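Local coordinates for catechol O-methyltransferase (Niastella koreensis, PDB 7CVW), which transfers the methyl group of S-adenosyl-L-methionine to either hydroxyl of catechol-like compounds in a reaction that needs a divalent cation, best magnesium, giving meta and para products equally, at residues A27-L31 / L67-I73; E33-P37 / K93-V97; P143-F149 / R188-L193; T197-I203 / M215-K221. One frame throughout, in Å; residues are numbered along the deposited sequence.

Contact 1 of 4, residues A27-L31 / L67-I73; sequences ATNSL and LAGYSTI. With SAH (S-adenosyl-L-homocysteine), chain E.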
# COMPACT_ATOMS: atom_id res chain seq x y z
N ALA A 27 -3.76 -23.18 -7.58
CA ALA A 27 -4.83 -22.66 -6.70
C ALA A 27 -5.92 -21.99 -7.55
O ALA A 27 -7.14 -22.20 -7.34
CB ALA A 27 -4.26 -21.68 -5.70
N THR A 28 -5.54 -21.17 -8.51
CA THR A 28 -6.51 -20.51 -9.41
C THR A 28 -7.28 -21.58 -10.19
O THR A 28 -8.51 -21.52 -10.27
CB THR A 28 -5.83 -19.51 -10.34
OG1 THR A 28 -5.26 -18.50 -9.50
CG2 THR A 28 -6.77 -18.87 -11.34
N ASN A 29 -6.58 -22.57 -10.73
CA ASN A 29 -7.22 -23.62 -11.56
C ASN A 29 -8.21 -24.42 -10.71
O ASN A 29 -9.26 -24.86 -11.25
CB ASN A 29 -6.16 -24.51 -12.21
CG ASN A 29 -5.44 -23.79 -13.34
OD1 ASN A 29 -5.98 -22.83 -13.89
ND2 ASN A 29 -4.23 -24.21 -13.65
N SER A 30 -7.95 -24.56 -9.41
CA SER A 30 -8.80 -25.40 -8.54
C SER A 30 -10.20 -24.80 -8.45
O SER A 30 -11.15 -25.53 -8.15
CB SER A 30 -8.17 -25.63 -7.18
OG SER A 30 -8.23 -24.45 -6.39
N LEU A 31 -10.35 -23.49 -8.64
CA LEU A 31 -11.65 -22.81 -8.43
C LEU A 31 -12.69 -23.36 -9.40
O LEU A 31 -13.77 -23.73 -8.96
CB LEU A 31 -11.49 -21.30 -8.63
CG LEU A 31 -10.66 -20.62 -7.55
CD1 LEU A 31 -10.33 -19.21 -7.98
CD2 LEU A 31 -11.37 -20.62 -6.20
N LEU A 67 -11.09 -19.19 0.77
CA LEU A 67 -11.44 -19.62 -0.61
C LEU A 67 -10.53 -20.80 -0.98
O LEU A 67 -10.62 -21.79 -0.32
CB LEU A 67 -11.38 -18.46 -1.61
CG LEU A 67 -12.01 -18.75 -2.97
CD1 LEU A 67 -13.50 -18.93 -2.86
CD2 LEU A 67 -11.71 -17.59 -3.90
N ALA A 68 -9.70 -20.67 -2.02
CA ALA A 68 -8.80 -21.76 -2.45
C ALA A 68 -7.38 -21.55 -1.89
O ALA A 68 -6.48 -22.28 -2.27
CB ALA A 68 -8.82 -21.84 -3.96
N GLY A 69 -7.18 -20.54 -1.05
CA GLY A 69 -5.87 -20.30 -0.42
C GLY A 69 -4.93 -19.47 -1.28
O GLY A 69 -3.74 -19.48 -0.97
N TYR A 70 -5.43 -18.78 -2.31
CA TYR A 70 -4.58 -17.97 -3.23
C TYR A 70 -3.91 -16.84 -2.42
O TYR A 70 -2.67 -16.70 -2.41
CB TYR A 70 -5.39 -17.50 -4.43
CG TYR A 70 -4.55 -16.81 -5.45
CD1 TYR A 70 -4.33 -15.45 -5.35
CD2 TYR A 70 -3.94 -17.51 -6.48
CE1 TYR A 70 -3.53 -14.77 -6.26
CE2 TYR A 70 -3.13 -16.84 -7.39
CZ TYR A 70 -2.93 -15.48 -7.28
OH TYR A 70 -2.09 -14.83 -8.13
N SER A 71 -4.70 -16.02 -1.74
CA SER A 71 -4.17 -14.91 -0.90
C SER A 71 -3.29 -15.53 0.19
O SER A 71 -2.25 -14.93 0.52
CB SER A 71 -5.23 -14.04 -0.31
OG SER A 71 -6.16 -14.79 0.43
N THR A 72 -3.71 -16.67 0.74
CA THR A 72 -3.02 -17.39 1.83
C THR A 72 -1.58 -17.72 1.41
O THR A 72 -0.63 -17.50 2.19
CB THR A 72 -3.80 -18.65 2.18
OG1 THR A 72 -5.20 -18.33 2.12
CG2 THR A 72 -3.36 -19.16 3.54
N ILE A 73 -1.41 -18.26 0.22
CA ILE A 73 -0.06 -18.65 -0.27
C ILE A 73 0.83 -17.41 -0.38
O ILE A 73 1.99 -17.47 0.03
CB ILE A 73 -0.18 -19.40 -1.60
CG1 ILE A 73 -0.83 -20.77 -1.37
CG2 ILE A 73 1.17 -19.53 -2.29
CD1 ILE A 73 -1.36 -21.45 -2.61
N SAH E . -8.97 -14.25 0.52
CA SAH E . -9.35 -15.16 -0.59
CB SAH E . -10.80 -14.90 -1.03
CG SAH E . -11.82 -15.08 0.04
SD SAH E . -13.44 -15.15 -0.82
C SAH E . -8.37 -14.89 -1.73
O SAH E . -7.86 -15.82 -2.25
OXT SAH E . -8.21 -13.75 -2.01
C5' SAH E . -14.56 -15.15 0.61
C4' SAH E . -14.48 -16.45 1.38
O4' SAH E . -15.14 -16.22 2.63
C3' SAH E . -15.20 -17.66 0.75
O3' SAH E . -14.37 -18.80 0.65
C2' SAH E . -16.37 -17.93 1.70
O2' SAH E . -16.75 -19.28 1.78
C1' SAH E . -15.79 -17.40 3.00
N9 SAH E . -16.76 -17.10 4.02
C8 SAH E . -18.06 -16.72 3.86
N7 SAH E . -18.69 -16.56 4.99
C5 SAH E . -17.75 -16.85 5.96
C6 SAH E . -17.79 -16.85 7.37
N6 SAH E . -18.87 -16.58 8.07
N1 SAH E . -16.68 -17.20 8.02
C2 SAH E . -15.59 -17.50 7.31
N3 SAH E . -15.44 -17.54 5.99
C4 SAH E . -16.56 -17.18 5.37

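Contact 2 of 4, residues E33-P37 / K93-V97; sequences EAGMP and KHAAV. With SAH (S-adenosyl-L-homocysteine), chain E.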
# COMPACT_ATOMS: atom_id res chain seq x y z
N GLU A 33 -12.75 -26.09 -11.23
CA GLU A 33 -12.88 -27.56 -11.02
C GLU A 33 -13.80 -27.83 -9.80
O GLU A 33 -14.57 -28.81 -9.80
CB GLU A 33 -11.47 -28.12 -10.88
CG GLU A 33 -11.38 -29.55 -10.40
CD GLU A 33 -9.99 -30.01 -9.97
OE1 GLU A 33 -9.14 -29.15 -9.62
OE2 GLU A 33 -9.76 -31.24 -9.95
N ALA A 34 -13.67 -27.02 -8.75
CA ALA A 34 -14.38 -27.20 -7.47
C ALA A 34 -15.74 -26.49 -7.47
O ALA A 34 -16.44 -26.63 -6.45
CB ALA A 34 -13.53 -26.73 -6.34
N GLY A 35 -16.10 -25.75 -8.52
CA GLY A 35 -17.36 -24.99 -8.58
C GLY A 35 -17.36 -23.85 -7.58
O GLY A 35 -18.40 -23.54 -6.99
N MET A 36 -16.21 -23.19 -7.43
CA MET A 36 -16.01 -22.07 -6.46
C MET A 36 -15.98 -20.76 -7.22
O MET A 36 -15.55 -20.73 -8.36
CB MET A 36 -14.70 -22.29 -5.69
CG MET A 36 -14.76 -23.45 -4.71
SD MET A 36 -13.15 -24.00 -4.06
CE MET A 36 -12.69 -22.55 -3.11
N PRO A 37 -16.42 -19.65 -6.59
CA PRO A 37 -16.40 -18.36 -7.27
C PRO A 37 -14.97 -17.87 -7.54
O PRO A 37 -14.08 -18.11 -6.74
CB PRO A 37 -17.17 -17.46 -6.31
CG PRO A 37 -16.98 -18.09 -4.96
CD PRO A 37 -16.91 -19.58 -5.21
N LYS A 93 -16.04 -27.45 1.83
CA LYS A 93 -15.53 -27.78 0.48
C LYS A 93 -14.39 -26.82 0.13
O LYS A 93 -13.31 -27.26 -0.33
CB LYS A 93 -16.65 -27.68 -0.55
CG LYS A 93 -16.23 -27.99 -1.97
CD LYS A 93 -17.26 -27.61 -3.00
CE LYS A 93 -17.29 -26.14 -3.33
NZ LYS A 93 -18.21 -25.87 -4.45
N HIS A 94 -14.59 -25.52 0.34
CA HIS A 94 -13.53 -24.51 0.12
C HIS A 94 -12.31 -24.85 0.98
O HIS A 94 -11.20 -24.85 0.47
CB HIS A 94 -14.02 -23.12 0.48
CG HIS A 94 -15.08 -22.62 -0.43
ND1 HIS A 94 -15.39 -21.27 -0.51
CD2 HIS A 94 -15.89 -23.25 -1.31
CE1 HIS A 94 -16.35 -21.10 -1.41
NE2 HIS A 94 -16.68 -22.31 -1.92
N ALA A 95 -12.53 -25.20 2.24
CA ALA A 95 -11.42 -25.47 3.17
C ALA A 95 -10.64 -26.68 2.67
O ALA A 95 -9.40 -26.69 2.79
CB ALA A 95 -11.97 -25.66 4.56
N ALA A 96 -11.32 -27.71 2.16
CA ALA A 96 -10.65 -28.95 1.66
C ALA A 96 -9.81 -28.60 0.43
O ALA A 96 -8.69 -29.15 0.27
CB ALA A 96 -11.65 -30.03 1.35
N VAL A 97 -10.36 -27.77 -0.46
CA VAL A 97 -9.64 -27.33 -1.68
C VAL A 97 -8.43 -26.51 -1.29
O VAL A 97 -7.32 -26.80 -1.81
CB VAL A 97 -10.57 -26.57 -2.63
CG1 VAL A 97 -9.79 -25.93 -3.77
CG2 VAL A 97 -11.63 -27.52 -3.15
N SAH E . -8.97 -14.25 0.52
CA SAH E . -9.35 -15.16 -0.59
CB SAH E . -10.80 -14.90 -1.03
CG SAH E . -11.82 -15.08 0.04
SD SAH E . -13.44 -15.15 -0.82
C SAH E . -8.37 -14.89 -1.73
O SAH E . -7.86 -15.82 -2.25
OXT SAH E . -8.21 -13.75 -2.01
C5' SAH E . -14.56 -15.15 0.61
C4' SAH E . -14.48 -16.45 1.38
O4' SAH E . -15.14 -16.22 2.63
C3' SAH E . -15.20 -17.66 0.75
O3' SAH E . -14.37 -18.80 0.65
C2' SAH E . -16.37 -17.93 1.70
O2' SAH E . -16.75 -19.28 1.78
C1' SAH E . -15.79 -17.40 3.00
N9 SAH E . -16.76 -17.10 4.02
C8 SAH E . -18.06 -16.72 3.86
N7 SAH E . -18.69 -16.56 4.99
C5 SAH E . -17.75 -16.85 5.96
C6 SAH E . -17.79 -16.85 7.37
N6 SAH E . -18.87 -16.58 8.07
N1 SAH E . -16.68 -17.20 8.02
C2 SAH E . -15.59 -17.50 7.31
N3 SAH E . -15.44 -17.54 5.99
C4 SAH E . -16.56 -17.18 5.37

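Contact 3 of 4, residues P143-F149 / R188-L193; sequences PPYTEYF and RFNAML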
# COMPACT_ATOMS: atom_id res chain seq x y z
N PRO A 143 -21.15 -8.42 5.19
CA PRO A 143 -21.95 -7.73 6.20
C PRO A 143 -21.31 -7.57 7.57
O PRO A 143 -21.46 -6.50 8.18
CB PRO A 143 -23.24 -8.55 6.22
CG PRO A 143 -23.34 -9.01 4.82
CD PRO A 143 -21.93 -9.42 4.45
N PRO A 144 -20.63 -8.59 8.14
CA PRO A 144 -20.04 -8.48 9.48
C PRO A 144 -18.60 -7.93 9.56
O PRO A 144 -17.97 -8.04 10.59
CB PRO A 144 -20.06 -9.91 10.02
CG PRO A 144 -20.10 -10.80 8.82
CD PRO A 144 -20.51 -9.96 7.63
N TYR A 145 -18.10 -7.35 8.49
CA TYR A 145 -16.73 -6.78 8.51
C TYR A 145 -16.56 -5.89 9.75
O TYR A 145 -15.53 -5.94 10.40
CB TYR A 145 -16.45 -5.91 7.29
CG TYR A 145 -15.71 -6.56 6.17
CD1 TYR A 145 -15.89 -7.89 5.84
CD2 TYR A 145 -14.91 -5.79 5.34
CE1 TYR A 145 -15.21 -8.47 4.78
CE2 TYR A 145 -14.24 -6.34 4.26
CZ TYR A 145 -14.41 -7.69 3.97
OH TYR A 145 -13.78 -8.26 2.89
N THR A 146 -17.57 -5.08 10.08
CA THR A 146 -17.50 -4.17 11.25
C THR A 146 -17.16 -4.97 12.51
O THR A 146 -16.28 -4.55 13.24
CB THR A 146 -18.81 -3.37 11.37
OG1 THR A 146 -18.97 -2.57 10.20
CG2 THR A 146 -18.81 -2.49 12.60
N GLU A 147 -17.85 -6.08 12.74
CA GLU A 147 -17.62 -6.90 13.95
C GLU A 147 -16.30 -7.66 13.85
O GLU A 147 -15.61 -7.80 14.85
CB GLU A 147 -18.80 -7.83 14.16
CG GLU A 147 -20.03 -7.07 14.61
CD GLU A 147 -20.61 -6.11 13.59
OE1 GLU A 147 -20.91 -6.55 12.46
OE2 GLU A 147 -20.76 -4.89 13.95
N TYR A 148 -15.93 -8.12 12.67
CA TYR A 148 -14.63 -8.80 12.47
C TYR A 148 -13.49 -7.85 12.89
O TYR A 148 -12.50 -8.29 13.51
CB TYR A 148 -14.49 -9.26 11.02
CG TYR A 148 -15.41 -10.36 10.58
CD1 TYR A 148 -15.99 -11.23 11.48
CD2 TYR A 148 -15.65 -10.55 9.22
CE1 TYR A 148 -16.78 -12.28 11.06
CE2 TYR A 148 -16.45 -11.59 8.78
CZ TYR A 148 -17.01 -12.45 9.71
OH TYR A 148 -17.81 -13.47 9.31
N PHE A 149 -13.62 -6.57 12.57
CA PHE A 149 -12.58 -5.58 12.90
C PHE A 149 -12.47 -5.45 14.43
O PHE A 149 -11.34 -5.34 14.94
CB PHE A 149 -12.86 -4.24 12.25
CG PHE A 149 -11.70 -3.29 12.24
CD1 PHE A 149 -10.74 -3.35 11.24
CD2 PHE A 149 -11.53 -2.36 13.25
CE1 PHE A 149 -9.68 -2.47 11.19
CE2 PHE A 149 -10.46 -1.47 13.21
CZ PHE A 149 -9.53 -1.53 12.19
N ARG A 188 -20.83 0.34 6.22
CA ARG A 188 -20.90 0.34 7.70
C ARG A 188 -19.48 0.20 8.25
O ARG A 188 -19.13 0.90 9.20
CB ARG A 188 -21.84 -0.76 8.19
CG ARG A 188 -22.14 -0.67 9.67
CD ARG A 188 -23.34 -1.50 10.07
NE ARG A 188 -23.06 -2.91 9.94
CZ ARG A 188 -22.49 -3.66 10.88
NH1 ARG A 188 -22.24 -3.17 12.09
NH2 ARG A 188 -22.23 -4.94 10.62
N PHE A 189 -18.67 -0.69 7.66
CA PHE A 189 -17.26 -0.88 8.06
C PHE A 189 -16.50 0.44 7.86
O PHE A 189 -15.67 0.79 8.68
CB PHE A 189 -16.65 -2.03 7.23
CG PHE A 189 -15.17 -2.13 7.39
CD1 PHE A 189 -14.62 -2.82 8.46
CD2 PHE A 189 -14.31 -1.50 6.49
CE1 PHE A 189 -13.25 -2.90 8.61
CE2 PHE A 189 -12.94 -1.57 6.66
CZ PHE A 189 -12.42 -2.28 7.71
N ASN A 190 -16.70 1.10 6.73
CA ASN A 190 -15.95 2.34 6.40
C ASN A 190 -16.32 3.43 7.42
O ASN A 190 -15.44 4.19 7.88
CB ASN A 190 -16.21 2.78 4.96
CG ASN A 190 -15.59 1.86 3.93
OD1 ASN A 190 -14.74 1.03 4.26
ND2 ASN A 190 -16.06 1.97 2.70
N ALA A 191 -17.61 3.54 7.74
CA ALA A 191 -18.08 4.50 8.78
C ALA A 191 -17.41 4.19 10.12
O ALA A 191 -16.98 5.12 10.82
CB ALA A 191 -19.58 4.46 8.92
N MET A 192 -17.37 2.92 10.51
CA MET A 192 -16.71 2.47 11.75
C MET A 192 -15.26 2.90 11.69
O MET A 192 -14.74 3.44 12.68
CB MET A 192 -16.84 0.96 11.92
CG MET A 192 -16.14 0.42 13.15
SD MET A 192 -14.37 0.16 12.91
CE MET A 192 -14.31 -0.96 11.50
N LEU A 193 -14.62 2.70 10.54
CA LEU A 193 -13.18 2.96 10.44
C LEU A 193 -12.93 4.47 10.60
O LEU A 193 -11.99 4.83 11.35
CB LEU A 193 -12.71 2.36 9.11
CG LEU A 193 -11.21 2.20 8.97
CD1 LEU A 193 -10.63 1.36 10.10
CD2 LEU A 193 -10.91 1.63 7.60
O HOH W 1 -23.78 -4.20 7.41

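Contact 4 of 4, residues T197-I203 / M215-K221; sequences TAVDATI and MALAIVK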
# COMPACT_ATOMS: atom_id res chain seq x y z
N THR A 197 -10.80 5.37 16.97
CA THR A 197 -9.65 6.09 17.58
C THR A 197 -8.53 5.11 17.94
O THR A 197 -7.51 5.61 18.42
CB THR A 197 -10.10 6.86 18.83
OG1 THR A 197 -10.64 5.89 19.73
CG2 THR A 197 -11.16 7.89 18.52
N ALA A 198 -8.69 3.80 17.73
CA ALA A 198 -7.67 2.78 18.10
C ALA A 198 -6.68 2.59 16.95
O ALA A 198 -5.70 1.88 17.15
CB ALA A 198 -8.34 1.47 18.45
N VAL A 199 -6.97 3.11 15.76
CA VAL A 199 -6.13 2.84 14.56
C VAL A 199 -5.90 4.14 13.78
O VAL A 199 -6.72 5.09 13.90
CB VAL A 199 -6.74 1.80 13.60
CG1 VAL A 199 -6.99 0.46 14.29
CG2 VAL A 199 -8.00 2.30 12.92
N ASP A 200 -4.82 4.13 12.98
CA ASP A 200 -4.56 5.08 11.88
C ASP A 200 -4.86 4.34 10.58
O ASP A 200 -4.37 3.20 10.42
CB ASP A 200 -3.12 5.56 11.91
CG ASP A 200 -2.78 6.33 13.18
OD1 ASP A 200 -3.59 7.18 13.56
OD2 ASP A 200 -1.72 6.07 13.78
N ALA A 201 -5.69 4.89 9.70
CA ALA A 201 -6.17 4.10 8.55
C ALA A 201 -6.37 4.94 7.30
O ALA A 201 -6.52 6.17 7.37
CB ALA A 201 -7.47 3.42 8.92
N THR A 202 -6.42 4.25 6.16
CA THR A 202 -6.80 4.83 4.86
C THR A 202 -7.59 3.77 4.11
O THR A 202 -7.65 2.63 4.56
CB THR A 202 -5.59 5.33 4.05
OG1 THR A 202 -6.10 6.14 2.98
CG2 THR A 202 -4.75 4.19 3.51
N ILE A 203 -8.16 4.15 2.99
CA ILE A 203 -8.70 3.19 2.00
C ILE A 203 -7.96 3.46 0.69
O ILE A 203 -7.84 4.65 0.26
CB ILE A 203 -10.22 3.30 1.84
CG1 ILE A 203 -10.93 2.91 3.14
CG2 ILE A 203 -10.69 2.49 0.66
CD1 ILE A 203 -12.36 3.42 3.24
N MET A 215 -9.14 -1.51 -0.85
CA MET A 215 -8.76 -2.19 0.41
C MET A 215 -8.59 -1.14 1.49
O MET A 215 -7.93 -0.11 1.21
CB MET A 215 -7.46 -2.97 0.26
CG MET A 215 -7.59 -4.18 -0.61
SD MET A 215 -6.19 -5.33 -0.34
CE MET A 215 -6.38 -6.37 -1.79
N ALA A 216 -9.07 -1.42 2.69
CA ALA A 216 -8.77 -0.57 3.86
C ALA A 216 -7.46 -1.06 4.49
O ALA A 216 -7.24 -2.26 4.56
CB ALA A 216 -9.85 -0.61 4.89
N LEU A 217 -6.62 -0.13 4.92
CA LEU A 217 -5.37 -0.44 5.63
C LEU A 217 -5.40 0.31 6.95
O LEU A 217 -5.63 1.53 6.92
CB LEU A 217 -4.16 0.03 4.80
CG LEU A 217 -3.62 -0.96 3.76
CD1 LEU A 217 -4.62 -1.22 2.66
CD2 LEU A 217 -2.29 -0.47 3.19
N ALA A 218 -5.17 -0.39 8.05
CA ALA A 218 -5.22 0.23 9.40
C ALA A 218 -4.03 -0.26 10.22
O ALA A 218 -3.75 -1.47 10.22
CB ALA A 218 -6.54 -0.10 10.04
N ILE A 219 -3.39 0.64 10.94
CA ILE A 219 -2.31 0.29 11.89
C ILE A 219 -2.81 0.56 13.30
O ILE A 219 -3.26 1.67 13.60
CB ILE A 219 -1.01 1.03 11.59
CG1 ILE A 219 -0.61 0.86 10.13
CG2 ILE A 219 0.08 0.55 12.53
CD1 ILE A 219 0.54 1.72 9.74
N VAL A 220 -2.72 -0.47 14.15
CA VAL A 220 -3.19 -0.40 15.56
C VAL A 220 -2.24 0.50 16.38
O VAL A 220 -1.03 0.30 16.34
CB VAL A 220 -3.33 -1.81 16.16
CG1 VAL A 220 -3.76 -1.73 17.61
CG2 VAL A 220 -4.32 -2.64 15.35
N LYS A 221 -2.80 1.48 17.08
CA LYS A 221 -2.01 2.48 17.87
C LYS A 221 -1.61 1.84 19.21
O LYS A 221 -2.44 1.09 19.76
CB LYS A 221 -2.83 3.77 18.02
CG LYS A 221 -3.22 4.37 16.68
CD LYS A 221 -3.89 5.73 16.65
CE LYS A 221 -4.57 6.15 17.92
NZ LYS A 221 -5.45 7.32 17.64
O HOH W 2 -1.09 3.50 14.24

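Contact 1 of 4, residues A27-L31 / L67-I73
Leu67 opens the second segment by meeting Leu31 of helix 22-34: the two side chains cross at about a right angle, Leu31 CD2 lying 3.8 Å from Leu67 CG. Leu67 also touches the cofactor product, its CB and CD1 resting near the ribose O3' and the homocysteine chain of S-adenosyl-L-homocysteine. Ala68 follows with its methyl aimed at the helix; its CB is 3.6 Å from Leu31 CD2 and equally close to Ser30 OG. That hydroxyl is turned back along its own helix, chi1 73° placing it between the backbone N and carbonyl carbon, and it donates to Ala27 O at 2.7 Å while Asn101 of helix 92-104 gives it a second polar partner. Gly69 is the N-cap of helix 70-76. Tyr70 then swings its CG anti to the backbone nitrogen (chi1 -174°), which lays the ring alongside Thr28, pointing the same way; Thr28 OG1 approaches Tyr70 CE2 to 3.4 Å, obliquely to the ring, while Ala27 CB comes in at the ring edge. The phenol oxygen bonds to Glu20. Ser71, in the first turn of helix 70-76, faces the ligand: its backbone N donates to SAH O at 3.2 Å and its OG accepts from SAH N at 2.9 Å, Glu63 also bonding that hydroxyl. Ile73 ends the segment with CD1 4.2 Å from Ala27 CB. A loop after the first strand that runs into a helix N-terminus and grips the amino-acid end of the cofactor is characteristic of the Rossmann-like class I methyltransferases.

Contact 2 of 4, residues E33-P37 / K93-V97
Lys93 NZ donates to Ala34 O at 2.8 Å, lying in the carbonyl plane, and reaches Gly35 O only through a weak bond of 3.5 Å. Both acceptors sit where helix 22-34 ends in a Schellman motif, Gly35 taking the positive phi that turns the chain out of the helix. The ammonium group, carried by helix 92-104, thus donates to carbonyls at the C-terminal end of helix 22-34, where the helix dipole would probably favour a positive charge. A bend at chi3 (78°) in an otherwise extended lysine chain brings the nitrogen over to them. His94, one residue on, serves the Rossmann-like cofactor site: its ND1 donates to SAH O3' at 2.9 Å in a fairly straight bond (162°), gripping the ribose from the ring edge. Met36 lies against one face of this imidazole. Its CE stands over that face, 3.8 Å from the ring centroid and 20° off the normal, a CH-pi contact, whereas the sulfur approaches obliquely; CG meets the ring near NE2 and CD2. Methionine and histidine slide past each other in opposite directions, and Leu67 packs against both. Pro37 CD lies close to CE1 of the same ring. One helical turn after Lys93, both methyls of Val97 lie against the sulfur, CG1 3.9 Å from Met36 SD, and Val97 CG2 also packs 3.8 Å from Ala34 CB.

Contact 3 of 4, residues P143-F149 / R188-L193
Tyr145, Phe149 and Phe189 form the tightly packed half of this contact, an aromatic cluster between helices 145-154 and 181-195. Tyr145 turns its edge to the face of Phe189 in a T-shaped pair, centroids 5.7 Å apart and planes at 83°. Phe189 in turn offers its own edge to the face of Phe149, offset from the centre, with Phe189 CE1 3.7 Å from Phe149 CD1. Met192, bent at chi2 and chi3, brings CE to 3.6 Å from Phe149 CD2 and its sulfur obliquely to the ring, a Met-aromatic contact, while Leu193 CD1 touches CZ of that phenylalanine. On the solvent side the chemistry is ionic. Arg188 grips Glu147 end-on: NH2 to OE1 is 2.8 Å and NH1 to OE2 2.9 Å, both nearly straight, each oxygen using its syn lone pair and the two flat groups only 3° from coplanar. NH2 also donates to Pro143 O with a more bent geometry, and NE to a water. Thr146 lies between the two halves, its CB over one face of the guanidinium. The phenol oxygen of Tyr145 leaves the cluster to bond with Asp165 O and Lys142 NZ, beside the magnesium site of Asp139, Asp165 and Asn166. The two helices run in the same general direction, their short axes inclined at 38°, and pack on one side of the central sheet, as in the alpha/beta/alpha Rossmann-like methyltransferase fold.

Contact 4 of 4, residues T197-I203 / M215-K221
Asp200 and Ile219 pair through both backbone groups: Asp200 N donates to Ile219 O at 3.0 Å and Ile219 N to Asp200 O at 2.8 Å. Thr202 and Leu217 repeat this antiparallel hydrogen-bonded pairing, Thr202 N giving to Leu217 O at 2.9 Å and Leu217 N to Thr202 O at 3.0 Å. Between them Ala201 faces Ala218 across a non-hydrogen-bonded pair, with the two CB atoms 3.8 Å apart. Next along the chain, Lys221 N donates to Ala198 O in an almost straight bond of 174°. The lysine side chain bends at chi3 (-22°) and curls back, so that NZ donates to Thr197 O at 2.8 Å from above the carbonyl plane. On the way its CD passes the Asp200 carboxylate, crossing it at about a right angle, but the charges stay too far apart for a salt bridge. Asp200 OD2 instead accepts from Gln54 of the second subunit and from a water, which also donates to Ile219 O at 2.9 Å and gives that carbonyl a second partner. Strand 199-206 is outermost at this edge of the sheet within the chain, and Ala201 O accepts from Lys47 of the second subunit. The face bearing Val199, Ala201, Ala216 and Ala218 lies beneath helices 145-154 and 181-195, and strand 213-220 pairs antiparallel with 199-206 on one edge and with 160-165, the last of the parallel strands, on the other.

Contacts 1 and 2 share helix 22-34 and meet directly, Met36 CE packing on Leu67; both touch S-adenosyl-L-homocysteine: contact 1 bonds its amino-acid end and packs on the ribose, contact 2 bonds the ribose. Contact 1 is buried and mostly apolar between its segments, whereas contact 2 is partly exposed and adds a lysine on helix-end carbonyls. About 25 Å from contact 1, centre to centre, contact 3 combines an aromatic interior with a surface salt bridge. It rests on contact 4, where Phe189 and Leu193 press on Ala216. Contact 4, also buried, is held mainly by backbone bonds, with small apolar side chains and one lysine bond added, and like contact 3 reaches the second subunit.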